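Local structure of protein argonaute (5G5S) at residues F306-N311 and Y612-V617; G622-H627 and N634-S639. The protein cuts single-stranded DNA targets selected by short single-stranded DNA guides and may defend the archaeal cell against invading genetic elements. One frame throughout, in Å; residues are numbered along the deposited sequence.

Overall arrangement
After strand 7-12 the chain forms strand 302-308; its last residues and the loop after it, 306-311, meet 612-617, 301 residues further on. Contact 1 thus closes a very long loop, which takes in the Mid domain and much of the PIWI domain. Contact 2 follows in series, neither nested in contact 1 nor crossing it: 622-627 pairs with 634-639 across a short hairpin loop. Strands 614-618 and 621-625 are antiparallel neighbours, so the two contacts, their centres 10 Å apart, are successive seams of one mixed sheet. Together they carry strand 302-308, with strand 7-12 beyond it, onto the RNase H-like sheet of the PIWI domain, while helix 656-666 packs against both.

Contact 1 of 2, residues F306-N311 and Y612-V617; sequences FMKFNN and YRIGSV
Lys308 reaches across the strand pair to Arg613, Ile614 and Tyr612. Its CB lies 4.0 Å from Arg613 O and CG comes closer to the same oxygen; the lysine and arginine side chains cross at about a right angle. Bends at chi3 (-111°) and chi4 (-74°) then bring its end back to the partner segment: CE rests 3.8 Å from Ile614 CG2, and NZ gives a hydrogen bond of 2.8 Å to Tyr612 O, almost straight in line with the carbonyl. The ammonium also forms a salt bridge with Asp611, which may offset the nearby positive charge of Arg613. Between the backbones, Met307 and Gly615 form an antiparallel hydrogen-bonded pair, and Phe309 N continues the pairing to Arg613 O at 2.8 Å, beyond the end of strand 302-308. Phe306 turns one ring face to Ser616, whose CB stands 3.5 Å from the ring centroid in a CH-pi contact, while Ile614 CD1 reaches Phe306 CD2. The Phe309 ring, swung beside its own backbone N (chi1 -54°), brings CZ to 3.7 Å from Gly615 CA, where no side chain intervenes. The Arg613 guanidinium has Asn311 N over one face, and Arg613 and Ile614 both face Leu625 in a G1 beta bulge. This antiparallel seam sets strand 302-308 between strands 7-12 and 614-618: Tyr10 and Ile12 of the former touch Phe306, while Phe309 packs against Met659 and Tyr663 of helix 656-666.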
loop_
_atom_site.group_PDB
_atom_site.type_symbol
_atom_site.label_atom_id
_atom_site.label_comp_id
_atom_site.label_asym_id
_atom_site.label_seq_id
_atom_site.Cartn_x
_atom_site.Cartn_y
_atom_site.Cartn_z
ATOM N N PHE A 306 10.330 -22.693 4.955
ATOM C CA PHE A 306 9.088 -21.922 5.037
ATOM C C PHE A 306 7.944 -22.713 5.661
ATOM O O PHE A 306 7.699 -23.857 5.278
ATOM C CB PHE A 306 8.653 -21.450 3.618
ATOM C CG PHE A 306 9.342 -20.221 3.068
ATOM C CD1 PHE A 306 10.646 -20.289 2.590
ATOM C CD2 PHE A 306 8.672 -19.007 2.986
ATOM C CE1 PHE A 306 11.278 -19.153 2.071
ATOM C CE2 PHE A 306 9.310 -17.869 2.478
ATOM C CZ PHE A 306 10.608 -17.949 2.029
ATOM N N MET A 307 7.213 -22.079 6.586
ATOM C CA MET A 307 6.003 -22.647 7.171
ATOM C C MET A 307 4.880 -22.411 6.127
ATOM O O MET A 307 4.977 -21.489 5.305
ATOM C CB MET A 307 5.639 -21.942 8.514
ATOM C CG MET A 307 4.964 -20.572 8.323
ATOM S SD MET A 307 4.303 -19.722 9.776
ATOM C CE MET A 307 2.764 -20.529 9.958
ATOM N N LYS A 308 3.821 -23.222 6.176
ATOM C CA LYS A 308 2.664 -23.031 5.307
ATOM C C LYS A 308 1.514 -22.595 6.209
ATOM O O LYS A 308 1.314 -23.191 7.267
ATOM C CB LYS A 308 2.326 -24.301 4.509
ATOM C CG LYS A 308 1.438 -23.995 3.297
ATOM C CD LYS A 308 1.571 -25.036 2.193
ATOM C CE LYS A 308 2.256 -24.509 0.952
ATOM N NZ LYS A 308 1.382 -23.601 0.170
ATOM N N PHE A 309 0.807 -21.519 5.843
ATOM C CA PHE A 309 -0.285 -21.024 6.669
ATOM C C PHE A 309 -1.523 -21.903 6.579
ATOM O O PHE A 309 -1.769 -22.526 5.548
ATOM C CB PHE A 309 -0.637 -19.568 6.309
ATOM C CG PHE A 309 0.505 -18.583 6.328
ATOM C CD1 PHE A 309 1.298 -18.431 7.461
ATOM C CD2 PHE A 309 0.743 -17.750 5.242
ATOM C CE1 PHE A 309 2.344 -17.510 7.481
ATOM C CE2 PHE A 309 1.779 -16.816 5.267
ATOM C CZ PHE A 309 2.575 -16.700 6.387
ATOM N N ASN A 310 -2.306 -21.958 7.658
ATOM C CA ASN A 310 -3.551 -22.722 7.647
ATOM C C ASN A 310 -4.607 -21.937 6.905
ATOM O O ASN A 310 -4.614 -20.701 6.969
ATOM C CB ASN A 310 -4.023 -23.008 9.072
ATOM C CG ASN A 310 -3.041 -23.804 9.885
ATOM O OD1 ASN A 310 -2.417 -24.759 9.400
ATOM N ND2 ASN A 310 -2.884 -23.417 11.139
ATOM N N ASN A 311 -5.489 -22.638 6.192
ATOM C CA ASN A 311 -6.573 -22.008 5.451
ATOM C C ASN A 311 -7.699 -21.774 6.453
ATOM O O ASN A 311 -8.606 -22.597 6.595
ATOM C CB ASN A 311 -7.001 -22.896 4.276
ATOM C CG ASN A 311 -8.019 -22.260 3.364
ATOM O OD1 ASN A 311 -7.961 -21.062 3.061
ATOM N ND2 ASN A 311 -8.946 -23.069 2.871
ATOM N N TYR A 612 2.590 -20.079 -2.667
ATOM C CA TYR A 612 2.017 -19.022 -1.849
ATOM C C TYR A 612 1.439 -19.612 -0.570
ATOM O O TYR A 612 1.450 -20.831 -0.418
ATOM C CB TYR A 612 0.934 -18.270 -2.657
ATOM C CG TYR A 612 -0.248 -19.134 -3.058
ATOM C CD1 TYR A 612 -0.186 -19.965 -4.174
ATOM C CD2 TYR A 612 -1.430 -19.118 -2.322
ATOM C CE1 TYR A 612 -1.252 -20.791 -4.521
ATOM C CE2 TYR A 612 -2.506 -19.938 -2.662
ATOM C CZ TYR A 612 -2.424 -20.752 -3.780
ATOM O OH TYR A 612 -3.505 -21.523 -4.145
ATOM N N ARG A 613 0.901 -18.751 0.339
ATOM C CA ARG A 613 0.353 -19.147 1.645
ATOM C C ARG A 613 1.554 -19.660 2.485
ATOM O O ARG A 613 1.411 -20.578 3.287
ATOM C CB ARG A 613 -0.765 -20.206 1.466
ATOM C CG ARG A 613 -1.699 -20.410 2.648
ATOM C CD ARG A 613 -2.717 -21.503 2.345
ATOM N NE ARG A 613 -2.374 -22.756 3.020
ATOM C CZ ARG A 613 -3.114 -23.862 3.006
ATOM N NH1 ARG A 613 -4.253 -23.899 2.324
ATOM N NH2 ARG A 613 -2.720 -24.940 3.672
ATOM N N ILE A 614 2.743 -19.019 2.290
ATOM C CA ILE A 614 4.023 -19.349 2.931
ATOM C C ILE A 614 4.689 -18.165 3.641
ATOM O O ILE A 614 4.547 -17.013 3.225
ATOM C CB ILE A 614 5.008 -20.107 1.975
ATOM C CG1 ILE A 614 5.338 -19.280 0.704
ATOM C CG2 ILE A 614 4.491 -21.517 1.633
ATOM C CD1 ILE A 614 6.625 -19.692 -0.009
ATOM N N GLY A 615 5.426 -18.481 4.698
ATOM C CA GLY A 615 6.127 -17.503 5.515
ATOM C C GLY A 615 7.391 -18.043 6.136
ATOM O O GLY A 615 7.464 -19.226 6.484
ATOM N N SER A 616 8.407 -17.178 6.265
ATOM C CA SER A 616 9.686 -17.538 6.882
ATOM C C SER A 616 10.296 -16.336 7.615
ATOM O O SER A 616 9.714 -15.249 7.596
ATOM C CB SER A 616 10.648 -18.120 5.852
ATOM O OG SER A 616 11.745 -18.747 6.489
ATOM N N VAL A 617 11.415 -16.553 8.340
ATOM C CA VAL A 617 12.109 -15.516 9.108
ATOM C C VAL A 617 13.579 -15.481 8.662
ATOM O O VAL A 617 14.268 -16.495 8.735
ATOM C CB VAL A 617 11.958 -15.695 10.652
ATOM C CG1 VAL A 617 12.822 -14.697 11.423
ATOM C CG2 VAL A 617 10.499 -15.581 11.094
#

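Contact 2 of 2, residues G622-H627 and N634-S639; sequences GIFLPH and NPVKLS
Pro635 O is gripped by two side chains, Arg681 and Asn603, just where Pro635 meets the partner segment through its ring. Pro635 CB lies beside Ile623 CG2 at 3.8 Å, the two side chains pointing the same way, and Leu625 CD1 comes equally near Pro635 CA. The backbones are joined by four hydrogen bonds in two antiparallel hydrogen-bonded pairs, Gly622 with Leu638 and Phe624 with Val636. The bond from Val636 N to Phe624 O is 2.8 Å long, nearly straight at the hydrogen (177°) and in the carbonyl plane; in the Gly622-Leu638 pair each donor is tilted from the plane of its acceptor carbonyl. Gly622 and Leu638 run especially close, their CA atoms 4.4 Å apart, and the lack of a side chain on Gly622 leaves room for Leu638 CB. On the face bearing Phe624, Val636 and Leu638, with CG opposite the backbone N (chi1 -169°), the Phe624 side chain lies alongside Val636, whose CB sits at the ring edge, 3.9 Å from Phe624 CD2; Leu638 CD1 meets Phe624 CD1 at 4.0 Å. Strand 621-625 runs into, and strand 636-645 out of, the hairpin connection 627-634, which binds the 5'-phosphorylated end of the guide, and the Val636 side chain is about 7 Å from that of Asp572, a probable manganese ligand. Leu662 of helix 656-666 covers Phe624 and Leu638, Ile599 of strand 593-600 touches Val636 and Leu638, and strand 614-618 pairs along the other edge of strand 621-625.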
loop_
_atom_site.group_PDB
_atom_site.type_symbol
_atom_site.label_atom_id
_atom_site.label_comp_id
_atom_site.label_asym_id
_atom_site.label_seq_id
_atom_site.Cartn_x
_atom_site.Cartn_y
_atom_site.Cartn_z
ATOM N N GLY A 622 10.445 -11.068 8.933
ATOM C CA GLY A 622 9.428 -11.994 8.476
ATOM C C GLY A 622 9.274 -11.831 6.981
ATOM O O GLY A 622 9.195 -10.706 6.483
ATOM N N ILE A 623 9.332 -12.942 6.248
ATOM C CA ILE A 623 9.161 -12.965 4.795
ATOM C C ILE A 623 7.807 -13.644 4.569
ATOM O O ILE A 623 7.656 -14.849 4.769
ATOM C CB ILE A 623 10.345 -13.620 4.028
ATOM C CG1 ILE A 623 11.696 -12.957 4.394
ATOM C CG2 ILE A 623 10.093 -13.582 2.507
ATOM C CD1 ILE A 623 12.927 -13.731 3.843
ATOM N N PHE A 624 6.828 -12.823 4.190
ATOM C CA PHE A 624 5.413 -13.125 4.042
ATOM C C PHE A 624 4.996 -13.181 2.557
ATOM O O PHE A 624 5.121 -12.187 1.843
ATOM C CB PHE A 624 4.672 -12.021 4.836
ATOM C CG PHE A 624 3.196 -12.150 5.114
ATOM C CD1 PHE A 624 2.732 -13.003 6.108
ATOM C CD2 PHE A 624 2.275 -11.341 4.454
ATOM C CE1 PHE A 624 1.364 -13.102 6.381
ATOM C CE2 PHE A 624 0.911 -11.438 4.731
ATOM C CZ PHE A 624 0.463 -12.330 5.679
ATOM N N LEU A 625 4.536 -14.366 2.086
ATOM C CA LEU A 625 4.087 -14.561 0.706
ATOM C C LEU A 625 2.664 -15.198 0.721
ATOM O O LEU A 625 2.513 -16.426 0.607
ATOM C CB LEU A 625 5.127 -15.374 -0.087
ATOM C CG LEU A 625 5.026 -15.363 -1.617
ATOM C CD1 LEU A 625 5.266 -13.963 -2.194
ATOM C CD2 LEU A 625 6.018 -16.345 -2.228
ATOM N N PRO A 626 1.607 -14.358 0.924
ATOM C CA PRO A 626 0.264 -14.919 1.131
ATOM C C PRO A 626 -0.562 -15.394 -0.056
ATOM O O PRO A 626 -1.158 -16.462 0.009
ATOM C CB PRO A 626 -0.462 -13.810 1.912
ATOM C CG PRO A 626 0.171 -12.544 1.429
ATOM C CD PRO A 626 1.613 -12.888 1.137
ATOM N N HIS A 627 -0.667 -14.570 -1.088
ATOM C CA HIS A 627 -1.581 -14.753 -2.207
ATOM C C HIS A 627 -1.019 -15.354 -3.484
ATOM O O HIS A 627 0.148 -15.151 -3.818
ATOM C CB HIS A 627 -2.231 -13.381 -2.508
ATOM C CG HIS A 627 -1.253 -12.336 -2.967
ATOM N ND1 HIS A 627 0.052 -12.297 -2.487
ATOM C CD2 HIS A 627 -1.418 -11.335 -3.865
ATOM C CE1 HIS A 627 0.639 -11.296 -3.124
ATOM N NE2 HIS A 627 -0.206 -10.685 -3.964
ATOM N N ASN A 634 5.849 -10.316 -5.352
ATOM C CA ASN A 634 6.849 -9.882 -4.396
ATOM C C ASN A 634 6.394 -10.163 -2.980
ATOM O O ASN A 634 5.231 -9.972 -2.651
ATOM C CB ASN A 634 7.082 -8.384 -4.534
ATOM C CG ASN A 634 7.755 -8.017 -5.830
ATOM O OD1 ASN A 634 8.194 -8.881 -6.576
ATOM N ND2 ASN A 634 7.847 -6.728 -6.101
ATOM N N PRO A 635 7.307 -10.620 -2.135
ATOM C CA PRO A 635 6.958 -10.865 -0.727
ATOM C C PRO A 635 6.781 -9.564 0.074
ATOM O O PRO A 635 7.188 -8.478 -0.360
ATOM C CB PRO A 635 8.126 -11.713 -0.211
ATOM C CG PRO A 635 9.255 -11.355 -1.076
ATOM C CD PRO A 635 8.707 -10.994 -2.420
ATOM N N VAL A 636 6.139 -9.694 1.238
ATOM C CA VAL A 636 5.897 -8.618 2.192
ATOM C C VAL A 636 6.892 -8.828 3.333
ATOM O O VAL A 636 7.047 -9.953 3.815
ATOM C CB VAL A 636 4.424 -8.628 2.706
ATOM C CG1 VAL A 636 4.184 -7.510 3.709
ATOM C CG2 VAL A 636 3.423 -8.542 1.551
ATOM N N LYS A 637 7.574 -7.754 3.752
ATOM C CA LYS A 637 8.514 -7.819 4.867
ATOM C C LYS A 637 7.826 -7.411 6.174
ATOM O O LYS A 637 7.141 -6.389 6.224
ATOM C CB LYS A 637 9.737 -6.938 4.610
ATOM C CG LYS A 637 10.854 -7.132 5.634
ATOM C CD LYS A 637 12.058 -6.232 5.371
ATOM C CE LYS A 637 11.820 -4.785 5.725
ATOM N NZ LYS A 637 13.064 -3.989 5.571
ATOM N N LEU A 638 8.007 -8.236 7.220
ATOM C CA LEU A 638 7.502 -8.008 8.579
ATOM C C LEU A 638 8.717 -7.700 9.452
ATOM O O LEU A 638 9.719 -8.399 9.375
ATOM C CB LEU A 638 6.713 -9.211 9.114
ATOM C CG LEU A 638 5.687 -9.823 8.159
ATOM C CD1 LEU A 638 5.069 -11.059 8.759
ATOM C CD2 LEU A 638 4.600 -8.815 7.757
ATOM N N SER A 639 8.668 -6.600 10.202
ATOM C CA SER A 639 9.821 -6.165 10.979
ATOM C C SER A 639 9.400 -5.503 12.276
ATOM O O SER A 639 8.300 -4.950 12.370
ATOM C CB SER A 639 10.628 -5.168 10.145
ATOM O OG SER A 639 11.792 -4.719 10.811
#